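Local coordinates for coat protein (Papaya mosaic virus, PDB 4DOX) that probably assembles in a helical array around the viral RNA to form the capsid of a flexible filamentous plant virus, at residues A[60-65]-A[81-86]; A[113-118]-A[142-147]; A[125-128]-A[133-136]; A[130-133]-A[139-142]; A[159-162]-A[166-169]. All coordinates share one frame; numbering follows the deposited sequence.

Contact 1: A[60-65]-A[81-86]; sequences ALELVN and PSSIPE
E62 reaches out from helix 56-70 and takes hold of S83 with both carboxylate oxygens. OE1 of E62 accepts the backbone N-H of S83 at 2.8 Å, with an N-H...O angle of 151°, while OE2 of E62 accepts the hydroxyl OG of S83 at 2.7 Å. Each oxygen uses its syn lone pair, so one carboxylate bridges the main chain and the side chain of a single serine, and the two bonds together fix the rotation of the acid group. With CG of E62 anti to its carbonyl carbon (chi1 -68°) and the chain extended beyond it, the carboxylate spans the gap between helix and loop. The contact thus ties helix 56-70 to the irregular segment that leads into helix 89-98 of this all-helical coat protein. That segment has order of its own: OG of S82 accepts from N of I84 at 2.9 Å, making an ST turn, and is also hydrogen-bonded to I87 O. Packing adds little on this surface. CA of S82 lies 3.3 Å from OE1 of E62, and CB of S82 sits alongside the same oxygen. L89, on helix 89-98, touches the side chains of both E62 and S82.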
loop_
_atom_site.group_PDB
_atom_site.type_symbol
_atom_site.label_atom_id
_atom_site.label_comp_id
_atom_site.label_asym_id
_atom_site.label_seq_id
_atom_site.Cartn_x
_atom_site.Cartn_y
_atom_site.Cartn_z
ATOM N N ALA A 60 -9.551 2.608 -4.376
ATOM C CA ALA A 60 -8.151 2.228 -4.299
ATOM C C ALA A 60 -8.041 0.828 -3.759
ATOM O O ALA A 60 -7.267 0.024 -4.282
ATOM C CB ALA A 60 -7.382 3.165 -3.414
ATOM N N LEU A 61 -8.810 0.514 -2.713
ATOM C CA LEU A 61 -8.711 -0.841 -2.096
ATOM C C LEU A 61 -8.993 -1.991 -3.056
ATOM O O LEU A 61 -8.601 -3.131 -2.802
ATOM C CB LEU A 61 -9.646 -0.996 -0.909
ATOM C CG LEU A 61 -9.126 -0.871 0.519
ATOM C CD1 LEU A 61 -7.664 -1.041 0.617
ATOM C CD2 LEU A 61 -9.524 0.469 1.003
ATOM N N GLU A 62 -9.702 -1.688 -4.137
ATOM C CA GLU A 62 -9.980 -2.690 -5.144
ATOM C C GLU A 62 -8.708 -3.098 -5.859
ATOM O O GLU A 62 -8.522 -4.273 -6.165
ATOM C CB GLU A 62 -10.995 -2.177 -6.139
ATOM C CG GLU A 62 -12.370 -2.002 -5.538
ATOM C CD GLU A 62 -13.322 -1.363 -6.512
ATOM O OE1 GLU A 62 -13.280 -1.703 -7.713
ATOM O OE2 GLU A 62 -14.119 -0.514 -6.065
ATOM N N LEU A 63 -7.826 -2.126 -6.096
ATOM C CA LEU A 63 -6.542 -2.403 -6.717
ATOM C C LEU A 63 -5.661 -3.122 -5.706
ATOM O O LEU A 63 -4.974 -4.110 -6.053
ATOM C CB LEU A 63 -5.877 -1.123 -7.220
ATOM C CG LEU A 63 -4.425 -1.176 -7.707
ATOM C CD1 LEU A 63 -4.268 -2.036 -8.923
ATOM C CD2 LEU A 63 -4.020 0.199 -8.041
ATOM N N VAL A 64 -5.717 -2.657 -4.456
ATOM C CA VAL A 64 -4.979 -3.316 -3.369
ATOM C C VAL A 64 -5.337 -4.790 -3.225
ATOM O O VAL A 64 -4.448 -5.644 -3.086
ATOM C CB VAL A 64 -5.163 -2.590 -2.024
ATOM C CG1 VAL A 64 -4.284 -3.222 -0.982
ATOM C CG2 VAL A 64 -4.862 -1.087 -2.208
ATOM N N ASN A 65 -6.629 -5.091 -3.253
ATOM C CA ASN A 65 -7.070 -6.459 -3.224
ATOM C C ASN A 65 -6.449 -7.244 -4.359
ATOM O O ASN A 65 -5.999 -8.360 -4.177
ATOM C CB ASN A 65 -8.586 -6.519 -3.383
ATOM C CG ASN A 65 -9.174 -7.906 -3.021
ATOM O OD1 ASN A 65 -8.971 -8.436 -1.907
ATOM N ND2 ASN A 65 -9.923 -8.474 -3.952
ATOM N N PRO A 81 -12.111 -5.293 -14.265
ATOM C CA PRO A 81 -12.814 -4.020 -14.063
ATOM C C PRO A 81 -12.726 -3.543 -12.608
ATOM O O PRO A 81 -12.419 -4.338 -11.720
ATOM C CB PRO A 81 -14.270 -4.378 -14.386
ATOM C CG PRO A 81 -14.363 -5.847 -13.932
ATOM C CD PRO A 81 -13.034 -6.451 -14.304
ATOM N N SER A 82 -13.009 -2.264 -12.369
ATOM C CA SER A 82 -13.226 -1.796 -11.013
ATOM C C SER A 82 -14.717 -1.575 -10.848
ATOM O O SER A 82 -15.458 -1.770 -11.806
ATOM C CB SER A 82 -12.492 -0.487 -10.753
ATOM O OG SER A 82 -13.282 0.594 -11.180
ATOM N N SER A 83 -15.151 -1.127 -9.665
ATOM C CA SER A 83 -16.545 -0.809 -9.435
ATOM C C SER A 83 -17.039 0.445 -10.171
ATOM O O SER A 83 -18.252 0.715 -10.150
ATOM C CB SER A 83 -16.856 -0.733 -7.944
ATOM O OG SER A 83 -16.267 0.400 -7.344
ATOM N N ILE A 84 -16.143 1.189 -10.830
ATOM C CA ILE A 84 -16.535 2.394 -11.614
ATOM C C ILE A 84 -16.503 2.050 -13.114
ATOM O O ILE A 84 -15.493 1.527 -13.619
ATOM C CB ILE A 84 -15.642 3.704 -11.321
ATOM C CG1 ILE A 84 -15.491 4.037 -9.829
ATOM C CG2 ILE A 84 -16.155 4.927 -12.085
ATOM C CD1 ILE A 84 -16.800 4.172 -9.086
ATOM N N PRO A 85 -17.609 2.324 -13.839
ATOM C CA PRO A 85 -17.591 1.842 -15.228
ATOM C C PRO A 85 -16.645 2.680 -16.042
ATOM O O PRO A 85 -16.504 3.906 -15.809
ATOM C CB PRO A 85 -19.037 2.053 -15.710
ATOM C CG PRO A 85 -19.871 2.318 -14.438
ATOM C CD PRO A 85 -18.882 3.007 -13.515
ATOM N N GLU A 86 -15.973 2.027 -16.976
ATOM C CA GLU A 86 -14.965 2.716 -17.796
ATOM C C GLU A 86 -13.724 3.208 -17.020
ATOM O O GLU A 86 -12.980 4.075 -17.513
ATOM C CB GLU A 86 -15.593 3.862 -18.656
ATOM C CG GLU A 86 -15.659 3.579 -20.221
ATOM C CD GLU A 86 -14.308 3.032 -20.832
ATOM O OE1 GLU A 86 -13.200 3.292 -20.236
ATOM O OE2 GLU A 86 -14.378 2.338 -21.905
#

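Contact 2: A[113-118]-A[142-147]; sequences IIWNLR and DFFDGV
W115 and V147 mark the closest pass of the two backbones, their CA atoms 6.8 Å apart, where helix 111-118 runs by a loop that makes a short 3-10 turn at 144-146. N of V147 donates to F144 O at 2.9 Å at the end of that turn. V147 covers one face of the indole: its CG1 stands over the five-membered ring of W115, 4.0 Å from the centroid, in a CH-pi contact, while CG2 of V147 packs on CE3 of W115 at 3.7 Å. F144 lies beside the tryptophan and points the same way, its CE1 3.7 Å from CZ3 of W115, with the ring planes at 56°. Separately, CG2 of I114 meets CE2 of F143 at 3.9 Å. The polar corner of the indole, NE1, is hydrogen-bonded to R161 O. V64 of helix 56-70 also touches F143, so this apolar cluster joins loop and helices in the buried core of an all-helical capsid protein.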
loop_
_atom_site.group_PDB
_atom_site.type_symbol
_atom_site.label_atom_id
_atom_site.label_comp_id
_atom_site.label_asym_id
_atom_site.label_seq_id
_atom_site.Cartn_x
_atom_site.Cartn_y
_atom_site.Cartn_z
ATOM N N ILE A 113 -5.382 -2.357 6.074
ATOM C CA ILE A 113 -6.794 -2.461 5.750
ATOM C C ILE A 113 -7.070 -3.820 5.067
ATOM O O ILE A 113 -8.066 -4.491 5.376
ATOM C CB ILE A 113 -7.211 -1.355 4.793
ATOM C CG1 ILE A 113 -6.773 0.044 5.267
ATOM C CG2 ILE A 113 -8.678 -1.408 4.560
ATOM C CD1 ILE A 113 -7.227 0.391 6.668
ATOM N N ILE A 114 -6.203 -4.228 4.133
ATOM C CA ILE A 114 -6.469 -5.436 3.391
ATOM C C ILE A 114 -6.198 -6.608 4.320
ATOM O O ILE A 114 -6.920 -7.621 4.280
ATOM C CB ILE A 114 -5.691 -5.548 2.065
ATOM C CG1 ILE A 114 -6.335 -6.612 1.167
ATOM C CG2 ILE A 114 -4.205 -5.856 2.312
ATOM C CD1 ILE A 114 -7.791 -6.316 0.726
ATOM N N TRP A 115 -5.218 -6.446 5.213
ATOM C CA TRP A 115 -5.044 -7.408 6.303
ATOM C C TRP A 115 -6.380 -7.656 7.022
ATOM O O TRP A 115 -6.809 -8.795 7.153
ATOM C CB TRP A 115 -4.004 -6.914 7.282
ATOM C CG TRP A 115 -3.768 -7.836 8.438
ATOM C CD1 TRP A 115 -4.327 -7.742 9.695
ATOM C CD2 TRP A 115 -2.873 -8.956 8.487
ATOM N NE1 TRP A 115 -3.850 -8.740 10.505
ATOM C CE2 TRP A 115 -2.962 -9.506 9.794
ATOM C CE3 TRP A 115 -2.014 -9.563 7.547
ATOM C CZ2 TRP A 115 -2.211 -10.635 10.197
ATOM C CZ3 TRP A 115 -1.273 -10.700 7.938
ATOM C CH2 TRP A 115 -1.375 -11.210 9.265
ATOM N N ASN A 116 -7.063 -6.601 7.455
ATOM C CA ASN A 116 -8.320 -6.818 8.170
ATOM C C ASN A 116 -9.361 -7.440 7.286
ATOM O O ASN A 116 -10.222 -8.173 7.751
ATOM C CB ASN A 116 -8.877 -5.511 8.737
ATOM C CG ASN A 116 -8.328 -5.188 10.111
ATOM O OD1 ASN A 116 -7.165 -5.523 10.438
ATOM N ND2 ASN A 116 -9.155 -4.529 10.926
ATOM N N LEU A 117 -9.280 -7.150 5.996
ATOM C CA LEU A 117 -10.294 -7.634 5.077
ATOM C C LEU A 117 -10.164 -9.111 4.688
ATOM O O LEU A 117 -11.176 -9.786 4.487
ATOM C CB LEU A 117 -10.342 -6.749 3.839
ATOM C CG LEU A 117 -11.011 -5.424 4.179
ATOM C CD1 LEU A 117 -10.725 -4.430 3.084
ATOM C CD2 LEU A 117 -12.485 -5.655 4.334
ATOM N N ARG A 118 -8.932 -9.613 4.609
ATOM C CA ARG A 118 -8.694 -10.940 4.080
ATOM C C ARG A 118 -8.156 -11.938 5.109
ATOM O O ARG A 118 -8.432 -13.138 4.978
ATOM C CB ARG A 118 -7.746 -10.860 2.892
ATOM C CG ARG A 118 -8.179 -9.883 1.786
ATOM C CD ARG A 118 -9.014 -10.546 0.757
ATOM N NE ARG A 118 -8.413 -11.803 0.290
ATOM C CZ ARG A 118 -7.998 -12.036 -0.957
ATOM N NH1 ARG A 118 -8.108 -11.095 -1.905
ATOM N NH2 ARG A 118 -7.468 -13.226 -1.260
ATOM N N ASP A 142 3.184 -9.591 -1.163
ATOM C CA ASP A 142 4.444 -8.892 -1.238
ATOM C C ASP A 142 4.497 -7.512 -0.608
ATOM O O ASP A 142 5.500 -6.826 -0.769
ATOM C CB ASP A 142 4.991 -8.866 -2.666
ATOM C CG ASP A 142 4.162 -8.011 -3.617
ATOM O OD1 ASP A 142 3.323 -7.197 -3.169
ATOM O OD2 ASP A 142 4.374 -8.143 -4.840
ATOM N N PHE A 143 3.456 -7.090 0.101
ATOM C CA PHE A 143 3.541 -5.855 0.878
ATOM C C PHE A 143 3.029 -6.091 2.279
ATOM O O PHE A 143 2.428 -5.200 2.913
ATOM C CB PHE A 143 2.783 -4.707 0.208
ATOM C CG PHE A 143 1.367 -5.036 -0.142
ATOM C CD1 PHE A 143 1.077 -5.842 -1.257
ATOM C CD2 PHE A 143 0.308 -4.523 0.626
ATOM C CE1 PHE A 143 -0.264 -6.133 -1.621
ATOM C CE2 PHE A 143 -1.042 -4.815 0.290
ATOM C CZ PHE A 143 -1.333 -5.627 -0.837
ATOM N N PHE A 144 3.249 -7.309 2.749
ATOM C CA PHE A 144 2.907 -7.679 4.083
ATOM C C PHE A 144 3.631 -6.760 5.056
ATOM O O PHE A 144 3.095 -6.483 6.149
ATOM C CB PHE A 144 3.293 -9.131 4.288
ATOM C CG PHE A 144 3.428 -9.555 5.733
ATOM C CD1 PHE A 144 2.299 -9.963 6.475
ATOM C CD2 PHE A 144 4.683 -9.591 6.349
ATOM C CE1 PHE A 144 2.418 -10.383 7.799
ATOM C CE2 PHE A 144 4.817 -10.004 7.681
ATOM C CZ PHE A 144 3.689 -10.400 8.407
ATOM N N ASP A 145 4.825 -6.270 4.676
ATOM C CA ASP A 145 5.652 -5.442 5.584
ATOM C C ASP A 145 5.006 -4.131 5.907
ATOM O O ASP A 145 5.547 -3.356 6.699
ATOM C CB ASP A 145 7.074 -5.143 5.033
ATOM C CG ASP A 145 7.093 -4.746 3.540
ATOM O OD1 ASP A 145 8.210 -4.865 2.968
ATOM O OD2 ASP A 145 6.034 -4.354 2.936
ATOM N N GLY A 146 3.866 -3.877 5.272
ATOM C CA GLY A 146 3.110 -2.657 5.490
ATOM C C GLY A 146 2.132 -2.815 6.635
ATOM O O GLY A 146 1.671 -1.799 7.191
ATOM N N VAL A 147 1.817 -4.068 6.997
ATOM C CA VAL A 147 0.737 -4.336 7.974
ATOM C C VAL A 147 0.964 -3.681 9.349
ATOM O O VAL A 147 0.037 -3.099 9.957
ATOM C CB VAL A 147 0.458 -5.828 8.156
ATOM C CG1 VAL A 147 -0.467 -6.064 9.342
ATOM C CG2 VAL A 147 -0.167 -6.432 6.886
#

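Contact 3: A[125-128]-A[133-136]; sequences ANWE and KPSA
W127 meets P134 through apolar packing alone, without a hydrogen bond between the segments. The far rim of the indole does the touching: CZ3 of W127 lies 3.8 Å from CA of P134, and CH2 of W127 is 3.9 Å from CG of the proline ring. The two side chains cross obliquely, and the backbone carbonyl carbon of K133 also comes within 4.1 Å of CZ3 of W127. A chi1 of 68° places CG of W127 between its backbone N and carbonyl carbon, which carries the six-membered ring to the proline. Within its own segment the indole is backed by E128, whose CB stands 3.8 Å above the plane of the W127 ring, toward its rim. All this belongs to the long irregular connection between helix 111-118 and helix 165-172, near the surface, where one part of the loop folds back on another a few residues further along. The polar interactions lie around the pair. N of A136 donates to K133 O at 2.9 Å, closing a turn that carries the proline. K137 forms a cation-pi pair with W127. In segment 125-128, ND2 of N126 is hydrogen-bonded to D69 O, which ties this segment to helix 56-70.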
loop_
_atom_site.group_PDB
_atom_site.type_symbol
_atom_site.label_atom_id
_atom_site.label_comp_id
_atom_site.label_asym_id
_atom_site.label_seq_id
_atom_site.Cartn_x
_atom_site.Cartn_y
_atom_site.Cartn_z
ATOM N N ALA A 125 -4.583 -15.990 -3.023
ATOM C CA ALA A 125 -4.921 -17.072 -3.952
ATOM C C ALA A 125 -3.762 -18.084 -4.218
ATOM O O ALA A 125 -3.967 -19.304 -4.180
ATOM C CB ALA A 125 -5.487 -16.511 -5.234
ATOM N N ASN A 126 -2.558 -17.563 -4.422
ATOM C CA ASN A 126 -1.422 -18.369 -4.853
ATOM C C ASN A 126 -0.445 -18.717 -3.734
ATOM O O ASN A 126 0.721 -19.028 -4.017
ATOM C CB ASN A 126 -0.663 -17.646 -5.991
ATOM C CG ASN A 126 -1.583 -17.240 -7.146
ATOM O OD1 ASN A 126 -2.161 -18.088 -7.813
ATOM N ND2 ASN A 126 -1.736 -15.939 -7.361
ATOM N N TRP A 127 -0.901 -18.678 -2.474
ATOM C CA TRP A 127 -0.008 -18.918 -1.321
ATOM C C TRP A 127 0.785 -20.213 -1.408
ATOM O O TRP A 127 1.959 -20.260 -1.034
ATOM C CB TRP A 127 -0.763 -18.827 0.010
ATOM C CG TRP A 127 -1.779 -19.930 0.261
ATOM C CD1 TRP A 127 -3.150 -19.878 0.069
ATOM C CD2 TRP A 127 -1.500 -21.232 0.797
ATOM N NE1 TRP A 127 -3.720 -21.069 0.432
ATOM C CE2 TRP A 127 -2.738 -21.919 0.880
ATOM C CE3 TRP A 127 -0.313 -21.896 1.209
ATOM C CZ2 TRP A 127 -2.822 -23.224 1.344
ATOM C CZ3 TRP A 127 -0.404 -23.193 1.672
ATOM C CH2 TRP A 127 -1.644 -23.840 1.731
ATOM N N GLU A 128 0.141 -21.251 -1.923
ATOM C CA GLU A 128 0.796 -22.546 -2.039
ATOM C C GLU A 128 1.817 -22.621 -3.153
ATOM O O GLU A 128 2.871 -23.187 -2.989
ATOM C CB GLU A 128 -0.205 -23.653 -2.215
ATOM C CG GLU A 128 0.436 -25.001 -2.088
ATOM C CD GLU A 128 -0.582 -26.015 -1.671
ATOM O OE1 GLU A 128 -1.815 -25.678 -1.721
ATOM O OE2 GLU A 128 -0.139 -27.120 -1.278
ATOM N N LYS A 133 3.901 -22.367 4.015
ATOM C CA LYS A 133 3.240 -23.391 4.817
ATOM C C LYS A 133 1.846 -22.903 5.055
ATOM O O LYS A 133 1.621 -21.731 5.078
ATOM C CB LYS A 133 3.944 -23.615 6.167
ATOM C CG LYS A 133 5.147 -24.560 6.137
ATOM C CD LYS A 133 6.279 -24.129 7.135
ATOM C CE LYS A 133 6.219 -24.822 8.525
ATOM N NZ LYS A 133 6.857 -24.007 9.617
ATOM N N PRO A 134 0.903 -23.806 5.252
ATOM C CA PRO A 134 -0.481 -23.393 5.449
ATOM C C PRO A 134 -0.633 -22.485 6.653
ATOM O O PRO A 134 -1.523 -21.649 6.670
ATOM C CB PRO A 134 -1.207 -24.718 5.665
ATOM C CG PRO A 134 -0.393 -25.701 4.953
ATOM C CD PRO A 134 1.017 -25.245 4.960
ATOM N N SER A 135 0.204 -22.658 7.663
ATOM C CA SER A 135 0.166 -21.793 8.826
ATOM C C SER A 135 0.783 -20.385 8.619
ATOM O O SER A 135 0.612 -19.534 9.447
ATOM C CB SER A 135 0.792 -22.514 10.009
ATOM O OG SER A 135 1.667 -23.511 9.541
ATOM N N ALA A 136 1.519 -20.147 7.539
ATOM C CA ALA A 136 2.067 -18.814 7.267
ATOM C C ALA A 136 1.348 -18.150 6.096
ATOM O O ALA A 136 1.739 -17.116 5.621
ATOM C CB ALA A 136 3.562 -18.876 7.024
#

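Contact 4: A[130-133]-A[139-142]; sequences SGYK and AAFD
Y132 turns its CG anti to its own carbonyl carbon (chi1 -73°), and a chi2 of -117° presents one ring face to A140. The opposing backbone is shaped to suit: A140 is the centre of an inverse gamma turn, with a weak bond from N of F141 to A139 O, and its methyl projects toward the tyrosine. CB of A140 stands over the middle of the Y132 ring, 3.4 Å from the centroid and 5° off the ring normal, a well-centred CH-pi contact. CA of A140 continues along the same face toward the phenol end, 3.5 Å from CZ of Y132. The neighbouring A139 adds its methyl, with CB 3.9 Å from CE1 of Y132. The hydroxyl of Y132 comes only within 3.6 Å of A139 O and makes no hydrogen bond there; its partner is OD1 of N171, through a weak bond. A170 of helix 165-172 also touches the tyrosine. Between these two loop segments, then, the attraction is probably mostly dispersive, since no hydrogen bond joins them: an aromatic face against a small methyl-bearing turn, while the phenol oxygen has its weak bond to N171 of helix 165-172.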
loop_
_atom_site.group_PDB
_atom_site.type_symbol
_atom_site.label_atom_id
_atom_site.label_comp_id
_atom_site.label_asym_id
_atom_site.label_seq_id
_atom_site.Cartn_x
_atom_site.Cartn_y
_atom_site.Cartn_z
ATOM N N SER A 130 3.548 -20.094 -4.093
ATOM C CA SER A 130 4.723 -19.436 -3.489
ATOM C C SER A 130 5.234 -20.367 -2.384
ATOM O O SER A 130 4.762 -21.514 -2.232
ATOM C CB SER A 130 4.394 -18.046 -2.954
ATOM O OG SER A 130 3.696 -17.254 -3.910
ATOM N N GLY A 131 6.196 -19.971 -1.591
ATOM C CA GLY A 131 6.724 -21.063 -0.766
ATOM C C GLY A 131 6.003 -21.527 0.495
ATOM O O GLY A 131 6.628 -22.210 1.310
ATOM N N TYR A 132 4.726 -21.181 0.694
ATOM C CA TYR A 132 4.268 -21.009 2.089
ATOM C C TYR A 132 3.618 -22.191 2.733
ATOM O O TYR A 132 2.871 -22.917 2.092
ATOM C CB TYR A 132 3.354 -19.792 2.241
ATOM C CG TYR A 132 4.028 -18.437 2.172
ATOM C CD1 TYR A 132 4.022 -17.578 3.263
ATOM C CD2 TYR A 132 4.625 -17.989 0.995
ATOM C CE1 TYR A 132 4.632 -16.291 3.193
ATOM C CE2 TYR A 132 5.220 -16.720 0.900
ATOM C CZ TYR A 132 5.229 -15.879 1.994
ATOM O OH TYR A 132 5.847 -14.643 1.882
ATOM N N LYS A 133 3.901 -22.367 4.015
ATOM C CA LYS A 133 3.240 -23.391 4.817
ATOM C C LYS A 133 1.846 -22.903 5.055
ATOM O O LYS A 133 1.621 -21.731 5.078
ATOM C CB LYS A 133 3.944 -23.615 6.167
ATOM C CG LYS A 133 5.147 -24.560 6.137
ATOM C CD LYS A 133 6.279 -24.129 7.135
ATOM C CE LYS A 133 6.219 -24.822 8.525
ATOM N NZ LYS A 133 6.857 -24.007 9.617
ATOM N N ALA A 139 0.516 -14.443 5.242
ATOM C CA ALA A 139 1.705 -13.635 5.078
ATOM C C ALA A 139 2.149 -13.575 3.609
ATOM O O ALA A 139 3.083 -12.865 3.267
ATOM C CB ALA A 139 2.785 -14.214 5.918
ATOM N N ALA A 140 1.478 -14.335 2.739
ATOM C CA ALA A 140 2.028 -14.561 1.368
ATOM C C ALA A 140 1.610 -13.467 0.362
ATOM O O ALA A 140 1.124 -13.767 -0.747
ATOM C CB ALA A 140 1.722 -15.983 0.846
ATOM N N PHE A 141 1.755 -12.214 0.780
ATOM C CA PHE A 141 1.643 -11.122 -0.156
ATOM C C PHE A 141 2.847 -10.238 -0.046
ATOM O O PHE A 141 3.490 -10.160 1.028
ATOM C CB PHE A 141 0.322 -10.345 -0.062
ATOM C CG PHE A 141 0.020 -9.730 1.280
ATOM C CD1 PHE A 141 -0.048 -8.341 1.416
ATOM C CD2 PHE A 141 -0.306 -10.529 2.398
ATOM C CE1 PHE A 141 -0.357 -7.760 2.683
ATOM C CE2 PHE A 141 -0.619 -9.959 3.629
ATOM C CZ PHE A 141 -0.652 -8.583 3.775
ATOM N N ASP A 142 3.184 -9.591 -1.163
ATOM C CA ASP A 142 4.444 -8.892 -1.238
ATOM C C ASP A 142 4.497 -7.512 -0.608
ATOM O O ASP A 142 5.500 -6.826 -0.769
ATOM C CB ASP A 142 4.991 -8.866 -2.666
ATOM C CG ASP A 142 4.162 -8.011 -3.617
ATOM O OD1 ASP A 142 3.323 -7.197 -3.169
ATOM O OD2 ASP A 142 4.374 -8.143 -4.840
#

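Contact 5: A[159-162]-A[166-169]; sequences LTRS and EERI. Unlike the reference sequence in segment 159-162: T160 (reference Ile).
R161 and E167 form an end-on, two-pronged salt bridge. NH1 of R161 donates to OE1 of E167 at 2.9 Å, nearly straight at 175°, and NH2 of R161 donates to OE2 of E167 at 3.0 Å. Both oxygens use their syn lone pairs, and the guanidinium and carboxylate planes lie 17° apart, so the two flat groups meet edge to edge. The arginine is extended from CG to NE and approaches from the opposite direction to the glutamate, whose own chain is also stretched out beyond CG. Further hydrogen bonds steady both groups. NH1 of R161 also donates to S162 O at 3.0 Å, at a more bent 143° and tilted from the guanidinium plane, while OE1 of E167 accepts from T164 N just ahead of helix 165-172. The third guanidinium nitrogen, NE of R161, is engaged by a salt bridge to D120. The buried glutamate also packs on W115, F138 and A139, and the arginine touches T119. Paired with an arginine and set close to the start of a helix, E167 probably keeps its negative charge despite burial, and the arginine, paired with two acids, E167 and D120, links the loop after helix 111-118 to the last helix.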
loop_
_atom_site.group_PDB
_atom_site.type_symbol
_atom_site.label_atom_id
_atom_site.label_comp_id
_atom_site.label_asym_id
_atom_site.label_seq_id
_atom_site.Cartn_x
_atom_site.Cartn_y
_atom_site.Cartn_z
ATOM N N LEU A 159 -5.902 -3.425 14.027
ATOM C CA LEU A 159 -5.833 -4.749 13.439
ATOM C C LEU A 159 -6.762 -5.759 14.106
ATOM O O LEU A 159 -7.008 -5.679 15.315
ATOM C CB LEU A 159 -4.401 -5.250 13.521
ATOM C CG LEU A 159 -3.368 -4.358 12.854
ATOM C CD1 LEU A 159 -1.979 -5.014 12.984
ATOM C CD2 LEU A 159 -3.737 -4.001 11.355
ATOM N N THR A 160 -7.264 -6.724 13.326
ATOM C CA THR A 160 -8.142 -7.783 13.869
ATOM C C THR A 160 -7.361 -8.775 14.698
ATOM O O THR A 160 -7.927 -9.475 15.534
ATOM C CB THR A 160 -8.813 -8.582 12.796
ATOM O OG1 THR A 160 -7.815 -8.949 11.855
ATOM C CG2 THR A 160 -9.846 -7.738 12.105
ATOM N N ARG A 161 -6.071 -8.881 14.380
ATOM C CA ARG A 161 -5.040 -9.498 15.229
ATOM C C ARG A 161 -3.681 -8.996 14.704
ATOM O O ARG A 161 -3.605 -8.404 13.607
ATOM C CB ARG A 161 -5.127 -11.030 15.255
ATOM C CG ARG A 161 -4.824 -11.702 13.938
ATOM C CD ARG A 161 -4.730 -13.224 14.083
ATOM N NE ARG A 161 -4.640 -13.940 12.800
ATOM C CZ ARG A 161 -3.520 -14.119 12.089
ATOM N NH1 ARG A 161 -2.345 -13.622 12.505
ATOM N NH2 ARG A 161 -3.576 -14.807 10.954
ATOM N N SER A 162 -2.631 -9.185 15.495
ATOM C CA SER A 162 -1.272 -9.043 14.991
ATOM C C SER A 162 -0.895 -10.226 14.136
ATOM O O SER A 162 -1.503 -11.307 14.262
ATOM C CB SER A 162 -0.292 -8.937 16.152
ATOM O OG SER A 162 -0.058 -7.558 16.362
ATOM N N GLU A 166 5.574 -16.623 13.239
ATOM C CA GLU A 166 5.700 -17.508 12.085
ATOM C C GLU A 166 5.372 -16.786 10.771
ATOM O O GLU A 166 6.107 -16.891 9.791
ATOM C CB GLU A 166 4.849 -18.773 12.228
ATOM C CG GLU A 166 5.057 -19.717 11.064
ATOM C CD GLU A 166 4.084 -20.878 11.019
ATOM O OE1 GLU A 166 3.149 -20.891 11.848
ATOM O OE2 GLU A 166 4.256 -21.780 10.154
ATOM N N GLU A 167 4.263 -16.058 10.751
ATOM C CA GLU A 167 3.929 -15.201 9.611
ATOM C C GLU A 167 5.020 -14.175 9.310
ATOM O O GLU A 167 5.427 -14.062 8.149
ATOM C CB GLU A 167 2.555 -14.551 9.769
ATOM C CG GLU A 167 1.421 -15.545 9.575
ATOM C CD GLU A 167 0.095 -15.067 10.146
ATOM O OE1 GLU A 167 0.086 -14.170 11.016
ATOM O OE2 GLU A 167 -0.950 -15.603 9.748
ATOM N N ARG A 168 5.509 -13.453 10.328
ATOM C CA ARG A 168 6.563 -12.429 10.113
ATOM C C ARG A 168 7.781 -13.082 9.483
ATOM O O ARG A 168 8.283 -12.607 8.470
ATOM C CB ARG A 168 6.952 -11.658 11.399
ATOM C CG ARG A 168 5.837 -10.709 11.925
ATOM C CD ARG A 168 6.263 -9.652 12.988
ATOM N NE ARG A 168 6.085 -10.210 14.320
ATOM C CZ ARG A 168 5.041 -10.010 15.117
ATOM N NH1 ARG A 168 4.045 -9.199 14.758
ATOM N NH2 ARG A 168 5.012 -10.616 16.299
ATOM N N ILE A 169 8.211 -14.203 10.065
ATOM C CA ILE A 169 9.387 -14.925 9.596
ATOM C C ILE A 169 9.169 -15.445 8.199
ATOM O O ILE A 169 10.065 -15.336 7.362
ATOM C CB ILE A 169 9.821 -16.065 10.582
ATOM C CG1 ILE A 169 10.800 -15.497 11.595
ATOM C CG2 ILE A 169 10.495 -17.270 9.865
ATOM C CD1 ILE A 169 10.688 -16.128 12.966
#

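Contact 2 is the one that touches contact 1: its R118 reaches N65 through NH1 to OD1 at 2.8 Å, although the two centres lie about 17 Å apart. Toward contact 5, about 10 Å away centre to centre, OD1 of N116 accepts from N of T160 at 3.1 Å. Contacts 3 and 4 share K133, with centres about 5 Å apart; CB of W127 and CB of A140 touch at 3.9 Å. Contact 4 also shares D142 with contact 2. S135 OG and E166 OE2, 3.2 Å apart, join contact 3 to contact 5, whereas contact 1 stays about 12 Å from contact 5 at the nearest atoms.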